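Beta-glucosidase (Streptococcus pyogenes, PDB 4B3L) probably hydrolyses beta-glycosidic bonds of 6-phosphorylated sugars, as a family 1 glycoside hydrolase built on a TIM barrel. Local coordinates at residues T225-A230 and H299-K304. Residues are numbered along the deposited sequence; the frame is centred on the assembly and turned at random.
Sequences TPAYPA and HPKRVK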
loop_
_atom_site.group_PDB
_atom_site.type_symbol
_atom_site.label_atom_id
_atom_site.label_comp_id
_atom_site.label_asym_id
_atom_site.label_seq_id
_atom_site.Cartn_x
_atom_site.Cartn_y
_atom_site.Cartn_z
ATOM N N THR A 225 9.160 -5.511 6.195
ATOM C CA THR A 225 10.477 -4.934 6.392
ATOM C C THR A 225 10.978 -5.466 7.719
ATOM O O THR A 225 10.238 -5.509 8.679
ATOM C CB THR A 225 10.499 -3.390 6.430
ATOM O OG1 THR A 225 10.542 -2.963 7.785
ATOM C CG2 THR A 225 9.299 -2.736 5.730
ATOM N N PRO A 226 12.228 -5.901 7.775
ATOM C CA PRO A 226 12.621 -6.380 9.102
ATOM C C PRO A 226 12.732 -5.253 10.130
ATOM O O PRO A 226 12.791 -4.066 9.795
ATOM C CB PRO A 226 13.991 -7.058 8.861
ATOM C CG PRO A 226 14.007 -7.342 7.388
ATOM C CD PRO A 226 13.220 -6.230 6.740
ATOM N N ALA A 227 12.689 -5.644 11.382
ATOM C CA ALA A 227 12.966 -4.720 12.460
ATOM C C ALA A 227 14.321 -5.162 12.952
ATOM O O ALA A 227 14.476 -6.193 13.561
ATOM C CB ALA A 227 11.916 -4.860 13.538
ATOM N N TYR A 228 15.327 -4.451 12.564
ATOM C CA TYR A 228 16.650 -4.903 12.907
ATOM C C TYR A 228 16.877 -4.436 14.338
ATOM O O TYR A 228 16.699 -3.243 14.618
ATOM C CB TYR A 228 17.705 -4.272 11.997
ATOM C CG TYR A 228 17.662 -4.704 10.549
ATOM C CD1 TYR A 228 17.966 -6.023 10.167
ATOM C CD2 TYR A 228 17.355 -3.789 9.564
ATOM C CE1 TYR A 228 17.973 -6.412 8.834
ATOM C CE2 TYR A 228 17.371 -4.147 8.225
ATOM C CZ TYR A 228 17.666 -5.460 7.864
ATOM O OH TYR A 228 17.629 -5.790 6.520
ATOM N N PRO A 229 17.269 -5.378 15.227
ATOM C CA PRO A 229 17.652 -5.081 16.612
ATOM C C PRO A 229 18.960 -4.284 16.633
ATOM O O PRO A 229 19.831 -4.485 15.740
ATOM C CB PRO A 229 17.837 -6.466 17.219
ATOM C CG PRO A 229 18.281 -7.320 16.058
ATOM C CD PRO A 229 17.632 -6.756 14.832
ATOM N N ALA A 230 19.064 -3.352 17.587
ATOM C CA ALA A 230 20.270 -2.506 17.762
ATOM C C ALA A 230 21.512 -3.372 18.000
ATOM O O ALA A 230 22.579 -3.094 17.465
ATOM C CB ALA A 230 20.088 -1.520 18.920
ATOM N N HIS A 299 11.989 1.814 3.402
ATOM C CA HIS A 299 13.040 2.067 4.395
ATOM C C HIS A 299 13.112 0.956 5.424
ATOM O O HIS A 299 12.087 0.325 5.781
ATOM C CB HIS A 299 12.838 3.411 5.083
ATOM C CG HIS A 299 11.568 3.480 5.902
ATOM N ND1 HIS A 299 11.441 2.865 7.098
ATOM C CD2 HIS A 299 10.333 4.071 5.634
ATOM C CE1 HIS A 299 10.195 3.062 7.575
ATOM N NE2 HIS A 299 9.523 3.803 6.685
ATOM N N PRO A 300 14.321 0.675 5.922
ATOM C CA PRO A 300 14.352 -0.341 6.974
ATOM C C PRO A 300 13.747 0.233 8.276
ATOM O O PRO A 300 13.485 1.418 8.357
ATOM C CB PRO A 300 15.855 -0.597 7.169
ATOM C CG PRO A 300 16.486 0.736 6.868
ATOM C CD PRO A 300 15.581 1.425 5.830
ATOM N N LYS A 301 13.513 -0.629 9.251
ATOM C CA LYS A 301 13.138 -0.246 10.588
ATOM C C LYS A 301 14.193 -0.845 11.528
ATOM O O LYS A 301 14.770 -1.924 11.259
ATOM C CB LYS A 301 11.770 -0.812 10.903
ATOM C CG LYS A 301 11.146 -0.356 12.208
ATOM C CD LYS A 301 9.814 -1.087 12.414
ATOM C CE LYS A 301 9.056 -0.626 13.660
ATOM N NZ LYS A 301 8.765 0.844 13.626
ATOM N N ARG A 302 14.471 -0.129 12.604
ATOM C CA ARG A 302 15.486 -0.544 13.556
ATOM C C ARG A 302 14.981 -0.300 14.949
ATOM O O ARG A 302 14.424 0.767 15.241
ATOM C CB ARG A 302 16.782 0.240 13.367
ATOM C CG ARG A 302 17.460 0.040 12.026
ATOM C CD ARG A 302 18.919 0.483 12.082
ATOM N NE ARG A 302 19.481 0.408 10.729
ATOM C CZ ARG A 302 20.058 -0.688 10.235
ATOM N NH1 ARG A 302 20.172 -1.783 11.001
ATOM N NH2 ARG A 302 20.535 -0.681 8.983
ATOM N N VAL A 303 15.147 -1.296 15.814
ATOM C CA VAL A 303 14.618 -1.154 17.173
ATOM C C VAL A 303 15.601 -1.507 18.280
ATOM O O VAL A 303 16.574 -2.242 18.051
ATOM C CB VAL A 303 13.258 -1.880 17.353
ATOM C CG1 VAL A 303 12.204 -1.259 16.433
ATOM C CG2 VAL A 303 13.386 -3.394 17.164
ATOM N N LYS A 304 15.383 -0.922 19.454
ATOM C CA LYS A 304 16.045 -1.382 20.674
ATOM C C LYS A 304 15.024 -1.611 21.772
ATOM O O LYS A 304 13.826 -1.255 21.634
ATOM C CB LYS A 304 17.087 -0.376 21.149
ATOM C CG LYS A 304 16.482 0.953 21.514
ATOM C CD LYS A 304 17.521 2.040 21.722
ATOM C CE LYS A 304 16.786 3.348 21.985
ATOM N NZ LYS A 304 17.477 4.304 22.895
#
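Strands 227-229 and 301-304 pair in parallel, and the ladder has the alternation expected of that pairing: Tyr228 N donates to Lys301 O (2.9 Å). Tyr228 O then accepts from Val303 N, and Ala230 N donates to Val303 O, both at 2.8 Å. Both backbone polar groups of Tyr228 are thus spent on the neighbouring strand. Side chains in register share a face. On one, Tyr228 lies beside Arg302, whose NH1 comes within 3.6 Å of Tyr228 CB, while Tyr228 CD2 sits over a face of the guanidinium; ring and guanidinium planes are 24° apart. In both residues CG is anti to the carbonyl carbon, and the two side chains, leaving the same face of the sheet, cross at a slant. Pro300 CB meets the edge of the ring, 4.0 Å from Tyr228 CE2, and Pro226 CB lies over one ring face, toward its rim. The other face of the sheet carries Ala227, whose CB touches Val303 CG2 (4.2 Å). Asp347 binds the Tyr228 hydroxyl and Glu339 forms a salt bridge with Arg302. Strand 227-229 comes after barrel strand 217-222, and strand 301-304 after 292-296; strand 323-324 extends the small sheet antiparallel beyond 301-304, and helices 234-257 and 343-355 pack against it.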